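Kelch-like protein 7 (Homo sapiens, PDB 3II7) acts as the substrate-specific adapter of a BTB-CUL3-RBX1 E3 ubiquitin ligase that marks proteins for degradation, this chain being its Kelch-repeat domain. Local coordinates at residues Ser25-Asn30 and Tyr34-Ile39; Ile265-Thr270 and Val276-Val281. All blocks are in the same frame, centred on the assembly; numbering follows the deposited sequence. Where two conformers were deposited one is given.

Interaction 1: residues Ser25-Asn30 and Tyr34-Ile39; sequences SCRYFN and YSWTDI. With EDO (1,2-ethanediol), chain B; EDO (1,2-ethanediol), chain E.
The Trp36 indole is covered on both faces. Phe29 CD1 lies 4.0 Å from Trp36 CE2 on one face, in an edge-to-face pair, while Phe29 CB makes a CH-pi contact with the six-membered ring. A 1,2-ethanediol, probably from the crystallisation liquor, covers the opposite face. Tyr34 CD1 meets the Phe29 ring at its edge, 3.7 Å from Phe29 CZ, and completes an aromatic cluster. The Arg27 guanidinium has Trp36 CB over one face, NH1 to CB 3.5 Å. The diol O1 accepts from Arg27 NH1 in the guanidinium plane. Asp38 OD1 comes in near the edge but 27° out of that plane; its salt bridge to Arg27 NE is 2.8 Å long and bent. Arg27 bends at chi3 (96°), which turns the guanidinium back across Trp36 CB.

Strands 26-30 and 35-38 form the antiparallel hairpin at the outer edge of a four-stranded propeller blade. Tyr28 and Thr37 exchange two backbone hydrogen bonds.

On the face that carries Tyr28 and Thr37, Ile39, just past the strand, places CD1 squarely over the Tyr28 ring, 3.7 Å from its centroid. Water 1 donates to Tyr28 O and to Ser35 OG, which is also hydrogen-bonded to Asp33 OD1.

Interaction 2: residues Ile265-Thr270 and Val276-Val281; sequences ILEYNT and VANSKV. With EDO (1,2-ethanediol), chain Z.
Residues 265-269 and 276-278 run antiparallel, their axes at 142° and 4.7 Å apart at closest approach. They belong to the third and fourth strands of a four-stranded blade in the Kelch beta-propeller, within Kelch repeat 6, with 276-278 at its edge. Glu267 and Val276 form a hydrogen-bonded pair, Glu267 N to Val276 O and Val276 N to Glu267 O, each 2.9 Å. Leu266 and Ala277 form the next, non-hydrogen-bonded pair. Beyond it Asn278 N bonds Ile265 O at 2.8 Å. The chain then makes a type I turn from Asn278 to Val281, which returns Val281 O to accept from Ile265 N.

Ile265 packs against this turn: its CD1 lies 3.8 Å from Val281 CG1, and its CG1 runs alongside Asn278 CB.

Asn278 ties strand and turn together. Its CG is anti to the backbone N (chi1 -172°), which carries ND2 over to Glu267 OE2 at 3.0 Å. Carboxylate and amide are nearly coplanar, 15° apart. The other carboxylate oxygen, OE1, is probably bonded to Tyr34 OH of the first repeat. Asn278 OD1 closes an Asx turn by accepting from Lys280 N at 2.9 Å. With an alanine here, Glu267 OE2 would probably lose its Asn278 donor and Lys280 N its acceptor. On the face that carries Leu266 and Ala277, Leu266 CD2 touches Ala277 CB at 3.6 Å.

Interactions 1 and 2 are hairpins of two blades, in Kelch repeats 1 and 6. Their centres are about 16 Å apart, and they meet directly. Tyr34 OH lies 2.5 Å from Glu267 OE1, a probable hydrogen bond. With Asn278 on OE2, this carboxylate therefore has a partner from each hairpin. Tyr34 CE1 also packs on Asn278 ND2 at 3.6 Å. Beside this polar group, Phe29 CZ packs on Ile265 CD1 at 3.8 Å, and the indole of Trp36, at NE1, packs on Val281 CG1 at the same distance. The aromatic cluster of residues 25-30 and 34-39 thus packs against the strand and turn of residues 265-270 and 276-281, where the first and last repeats meet.

Interaction 1: residues Ser25-Asn30 and Tyr34-Ile39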
loop_
_atom_site.group_PDB
_atom_site.type_symbol
_atom_site.label_atom_id
_atom_site.label_comp_id
_atom_site.label_asym_id
_atom_site.label_seq_id
_atom_site.Cartn_x
_atom_site.Cartn_y
_atom_site.Cartn_z
ATOM N N SER A 25 -5.090 16.677 7.777
ATOM C CA SER A 25 -4.019 15.720 7.491
ATOM C C SER A 25 -4.522 14.275 7.365
ATOM O O SER A 25 -3.765 13.394 6.946
ATOM C CB SER A 25 -2.916 15.809 8.531
ATOM O OG SER A 25 -3.334 15.267 9.759
ATOM N N CYS A 26 -5.796 14.034 7.707
ATOM C CA CYS A 26 -6.458 12.750 7.366
ATOM C C CYS A 26 -7.774 13.076 6.684
ATOM O O CYS A 26 -8.518 13.919 7.174
ATOM C CB CYS A 26 -6.715 11.883 8.594
ATOM S SG CYS A 26 -5.288 11.400 9.526
ATOM N N ARG A 27 -8.017 12.467 5.516
ATOM C CA ARG A 27 -9.181 12.806 4.702
ATOM C C ARG A 27 -9.659 11.623 3.870
ATOM O O ARG A 27 -8.861 10.732 3.513
ATOM C CB ARG A 27 -8.858 13.979 3.755
ATOM C CG ARG A 27 -8.258 15.228 4.395
ATOM C CD ARG A 27 -8.273 16.414 3.437
ATOM N NE ARG A 27 -9.432 17.279 3.644
ATOM C CZ ARG A 27 -9.747 18.343 2.903
ATOM N NH1 ARG A 27 -8.988 18.687 1.859
ATOM N NH2 ARG A 27 -10.834 19.068 3.205
ATOM N N TYR A 28 -10.965 11.622 3.570
ATOM C CA TYR A 28 -11.519 10.737 2.570
ATOM C C TYR A 28 -11.550 11.470 1.260
ATOM O O TYR A 28 -11.979 12.642 1.201
ATOM C CB TYR A 28 -12.973 10.392 2.872
ATOM C CG TYR A 28 -13.245 9.455 4.000
ATOM C CD1 TYR A 28 -12.781 8.154 3.980
ATOM C CD2 TYR A 28 -14.017 9.853 5.078
ATOM C CE1 TYR A 28 -13.058 7.291 4.996
ATOM C CE2 TYR A 28 -14.310 8.978 6.096
ATOM C CZ TYR A 28 -13.816 7.704 6.049
ATOM O OH TYR A 28 -14.089 6.795 7.053
ATOM N N PHE A 29 -11.146 10.779 0.211
ATOM C CA PHE A 29 -11.465 11.138 -1.157
ATOM C C PHE A 29 -12.665 10.308 -1.641
ATOM O O PHE A 29 -12.658 9.066 -1.556
ATOM C CB PHE A 29 -10.276 10.860 -2.066
ATOM C CG PHE A 29 -10.557 11.072 -3.529
ATOM C CD1 PHE A 29 -10.664 12.356 -4.046
ATOM C CD2 PHE A 29 -10.698 9.979 -4.405
ATOM C CE1 PHE A 29 -10.896 12.557 -5.395
ATOM C CE2 PHE A 29 -10.956 10.190 -5.744
ATOM C CZ PHE A 29 -11.050 11.488 -6.232
ATOM N N ASN A 30 -13.660 10.976 -2.212
ATOM C CA ASN A 30 -14.833 10.278 -2.748
ATOM C C ASN A 30 -14.793 10.297 -4.279
ATOM O O ASN A 30 -14.972 11.356 -4.889
ATOM C CB ASN A 30 -16.087 10.933 -2.251
ATOM C CG ASN A 30 -17.368 10.174 -2.675
ATOM O OD1 ASN A 30 -17.342 9.301 -3.538
ATOM N ND2 ASN A 30 -18.473 10.500 -2.030
ATOM N N TYR A 34 -15.611 13.601 -6.408
ATOM C CA TYR A 34 -14.279 14.208 -6.300
ATOM C C TYR A 34 -14.051 15.076 -5.063
ATOM O O TYR A 34 -13.165 15.921 -5.056
ATOM C CB TYR A 34 -13.934 14.967 -7.566
ATOM C CG TYR A 34 -13.774 14.068 -8.726
ATOM C CD1 TYR A 34 -12.560 13.438 -8.950
ATOM C CD2 TYR A 34 -14.798 13.844 -9.623
ATOM C CE1 TYR A 34 -12.376 12.590 -10.028
ATOM C CE2 TYR A 34 -14.623 12.993 -10.710
ATOM C CZ TYR A 34 -13.400 12.372 -10.895
ATOM O OH TYR A 34 -13.183 11.536 -11.944
ATOM N N SER A 35 -14.820 14.832 -4.014
ATOM C CA SER A 35 -14.711 15.624 -2.803
ATOM C C SER A 35 -13.665 15.056 -1.836
ATOM O O SER A 35 -13.364 13.854 -1.839
ATOM C CB SER A 35 -16.059 15.707 -2.107
ATOM O OG SER A 35 -16.411 14.464 -1.534
ATOM N N TRP A 36 -13.126 15.955 -1.022
ATOM C CA TRP A 36 -12.250 15.621 0.098
ATOM C C TRP A 36 -12.995 15.970 1.380
ATOM O O TRP A 36 -13.554 17.103 1.509
ATOM C CB TRP A 36 -10.968 16.438 0.033
ATOM C CG TRP A 36 -10.006 16.085 -1.074
ATOM C CD1 TRP A 36 -9.811 16.779 -2.273
ATOM C CD2 TRP A 36 -9.073 15.032 -1.078
ATOM N NE1 TRP A 36 -8.811 16.191 -2.989
ATOM C CE2 TRP A 36 -8.338 15.116 -2.291
ATOM C CE3 TRP A 36 -8.751 14.019 -0.164
ATOM C CZ2 TRP A 36 -7.341 14.219 -2.608
ATOM C CZ3 TRP A 36 -7.763 13.126 -0.491
ATOM C CH2 TRP A 36 -7.061 13.235 -1.702
ATOM N N THR A 37 -13.023 15.031 2.333
ATOM C CA THR A 37 -13.671 15.258 3.616
ATOM C C THR A 37 -12.768 14.891 4.769
ATOM O O THR A 37 -12.179 13.824 4.776
ATOM C CB THR A 37 -14.969 14.424 3.735
ATOM O OG1 THR A 37 -15.814 14.704 2.616
ATOM C CG2 THR A 37 -15.704 14.756 5.037
ATOM N N ASP A 38 -12.681 15.770 5.757
ATOM C CA ASP A 38 -11.830 15.541 6.938
ATOM C C ASP A 38 -12.211 14.320 7.801
ATOM O O ASP A 38 -13.383 14.045 8.029
ATOM C CB ASP A 38 -11.813 16.785 7.825
ATOM C CG ASP A 38 -11.129 17.986 7.173
ATOM O OD1 ASP A 38 -10.438 17.847 6.141
ATOM O OD2 ASP A 38 -11.294 19.089 7.734
ATOM N N ILE A 39 -11.182 13.593 8.246
ATOM C CA ILE A 39 -11.277 12.556 9.274
ATOM C C ILE A 39 -10.499 13.059 10.480
ATOM O O ILE A 39 -9.300 13.336 10.370
ATOM C CB ILE A 39 -10.622 11.238 8.804
ATOM C CG1 ILE A 39 -11.295 10.704 7.532
ATOM C CG2 ILE A 39 -10.668 10.175 9.900
ATOM C CD1 ILE A 39 -10.520 9.566 6.856
HETATM C C1 EDO B . -6.589 14.826 10.910
HETATM O O1 EDO B . -7.493 15.325 9.892
HETATM C C2 EDO B . -6.527 15.765 12.107
HETATM O O2 EDO B . -7.594 15.558 13.039
HETATM C C1 EDO E . -6.461 17.531 -0.719
HETATM O O1 EDO E . -6.573 17.595 0.725
HETATM C C2 EDO E . -5.808 18.793 -1.243
HETATM O O2 EDO E . -6.545 19.929 -0.748
HETATM O O HOH W 1 -15.067 12.969 0.556
HETATM O O HOH W 2 -18.476 12.613 0.216
#

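Interaction 2: residues Ile265-Thr270 and Val276-Val281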
loop_
_atom_site.group_PDB
_atom_site.type_symbol
_atom_site.label_atom_id
_atom_site.label_comp_id
_atom_site.label_asym_id
_atom_site.label_seq_id
_atom_site.Cartn_x
_atom_site.Cartn_y
_atom_site.Cartn_z
ATOM N N ILE A 265 -4.505 15.230 -8.902
ATOM C CA ILE A 265 -4.654 13.790 -8.939
ATOM C C ILE A 265 -4.554 13.253 -10.359
ATOM O O ILE A 265 -4.854 13.955 -11.338
ATOM C CB ILE A 265 -5.979 13.283 -8.244
ATOM C CG1 ILE A 265 -7.209 13.639 -9.055
ATOM C CG2 ILE A 265 -6.113 13.851 -6.801
ATOM C CD1 ILE A 265 -8.466 12.900 -8.621
ATOM N N LEU A 266 -4.158 11.991 -10.456
ATOM C CA LEU A 266 -4.119 11.274 -11.713
ATOM C C LEU A 266 -5.176 10.157 -11.679
ATOM O O LEU A 266 -5.414 9.535 -10.637
ATOM C CB LEU A 266 -2.746 10.609 -11.928
ATOM C CG LEU A 266 -1.506 11.486 -11.802
ATOM C CD1 LEU A 266 -0.248 10.681 -12.041
ATOM C CD2 LEU A 266 -1.553 12.733 -12.746
ATOM N N GLU A 267 -5.808 9.910 -12.818
ATOM C CA GLU A 267 -6.841 8.881 -12.912
ATOM C C GLU A 267 -6.536 8.006 -14.107
ATOM O O GLU A 267 -6.278 8.507 -15.196
ATOM C CB GLU A 267 -8.206 9.513 -13.078
ATOM C CG GLU A 267 -8.568 10.483 -12.004
ATOM C CD GLU A 267 -9.896 11.154 -12.270
ATOM O OE1 GLU A 267 -10.927 10.457 -12.265
ATOM O OE2 GLU A 267 -9.913 12.373 -12.431
ATOM N N TYR A 268 -6.560 6.692 -13.888
ATOM C CA TYR A 268 -6.295 5.703 -14.950
ATOM C C TYR A 268 -7.531 4.850 -15.190
ATOM O O TYR A 268 -8.019 4.194 -14.257
ATOM C CB TYR A 268 -5.125 4.811 -14.570
ATOM C CG TYR A 268 -4.761 3.751 -15.615
ATOM C CD1 TYR A 268 -4.339 4.107 -16.883
ATOM C CD2 TYR A 268 -4.862 2.389 -15.319
ATOM C CE1 TYR A 268 -4.016 3.142 -17.825
ATOM C CE2 TYR A 268 -4.534 1.432 -16.219
ATOM C CZ TYR A 268 -4.116 1.801 -17.496
ATOM O OH TYR A 268 -3.843 0.803 -18.402
ATOM N N ASN A 269 -8.017 4.847 -16.427
ATOM C CA ASN A 269 -9.133 3.999 -16.795
ATOM C C ASN A 269 -8.578 2.666 -17.311
ATOM O O ASN A 269 -8.027 2.602 -18.410
ATOM C CB ASN A 269 -9.984 4.688 -17.856
ATOM C CG ASN A 269 -11.220 3.909 -18.195
ATOM O OD1 ASN A 269 -11.220 2.687 -18.131
ATOM N ND2 ASN A 269 -12.260 4.603 -18.644
ATOM N N THR A 270 -8.700 1.616 -16.500
ATOM C CA THR A 270 -8.099 0.316 -16.816
ATOM C C THR A 270 -8.715 -0.311 -18.076
ATOM O O THR A 270 -8.082 -1.121 -18.727
ATOM C CB THR A 270 -8.219 -0.675 -15.651
ATOM O OG1 THR A 270 -9.594 -0.875 -15.318
ATOM C CG2 THR A 270 -7.437 -0.198 -14.412
ATOM N N VAL A 276 -5.419 10.447 -17.233
ATOM C CA VAL A 276 -5.580 11.917 -17.231
ATOM C C VAL A 276 -5.068 12.478 -15.899
ATOM O O VAL A 276 -5.126 11.792 -14.871
ATOM C CB VAL A 276 -7.060 12.353 -17.466
ATOM C CG1 VAL A 276 -7.602 11.800 -18.800
ATOM C CG2 VAL A 276 -7.971 11.945 -16.296
ATOM N N ALA A 277 -4.539 13.700 -15.934
ATOM C CA ALA A 277 -4.310 14.472 -14.733
ATOM C C ALA A 277 -5.541 15.383 -14.579
ATOM O O ALA A 277 -5.933 16.079 -15.541
ATOM C CB ALA A 277 -3.013 15.295 -14.829
ATOM N N ASN A 278 -6.168 15.357 -13.406
ATOM C CA ASN A 278 -7.391 16.107 -13.187
ATOM C C ASN A 278 -7.066 17.492 -12.669
ATOM O O ASN A 278 -6.761 17.660 -11.483
ATOM C CB ASN A 278 -8.317 15.361 -12.218
ATOM C CG ASN A 278 -9.688 16.000 -12.104
ATOM O OD1 ASN A 278 -9.839 17.227 -12.243
ATOM N ND2 ASN A 278 -10.696 15.184 -11.840
ATOM N N SER A 279 -7.148 18.487 -13.552
ATOM C CA SER A 279 -6.738 19.858 -13.197
ATOM C C SER A 279 -7.629 20.539 -12.144
ATOM O O SER A 279 -7.254 21.579 -11.607
ATOM C CB SER A 279 -6.659 20.720 -14.462
ATOM O OG SER A 279 -7.951 20.940 -15.001
ATOM N N LYS A 280 -8.798 19.955 -11.860
ATOM C CA LYS A 280 -9.752 20.527 -10.890
ATOM C C LYS A 280 -9.639 19.937 -9.504
ATOM O O LYS A 280 -10.293 20.405 -8.580
ATOM C CB LYS A 280 -11.193 20.331 -11.385
ATOM C CG LYS A 280 -11.482 20.851 -12.796
ATOM C CD LYS A 280 -11.210 22.319 -12.917
ATOM C CE LYS A 280 -11.650 22.860 -14.280
ATOM N NZ LYS A 280 -11.079 24.212 -14.508
ATOM N N VAL A 281 -8.820 18.901 -9.346
ATOM C CA VAL A 281 -8.719 18.199 -8.076
ATOM C C VAL A 281 -7.242 18.118 -7.634
ATOM O O VAL A 281 -6.439 17.384 -8.213
ATOM C CB VAL A 281 -9.301 16.791 -8.165
ATOM C CG1 VAL A 281 -9.284 16.132 -6.792
ATOM C CG2 VAL A 281 -10.735 16.812 -8.705
HETATM C C1 EDO Z . -2.299 14.757 -18.766
HETATM O O1 EDO Z . -1.179 15.499 -18.261
HETATM C C2 EDO Z . -3.507 15.680 -18.837
HETATM O O2 EDO Z . -4.679 14.946 -18.499
#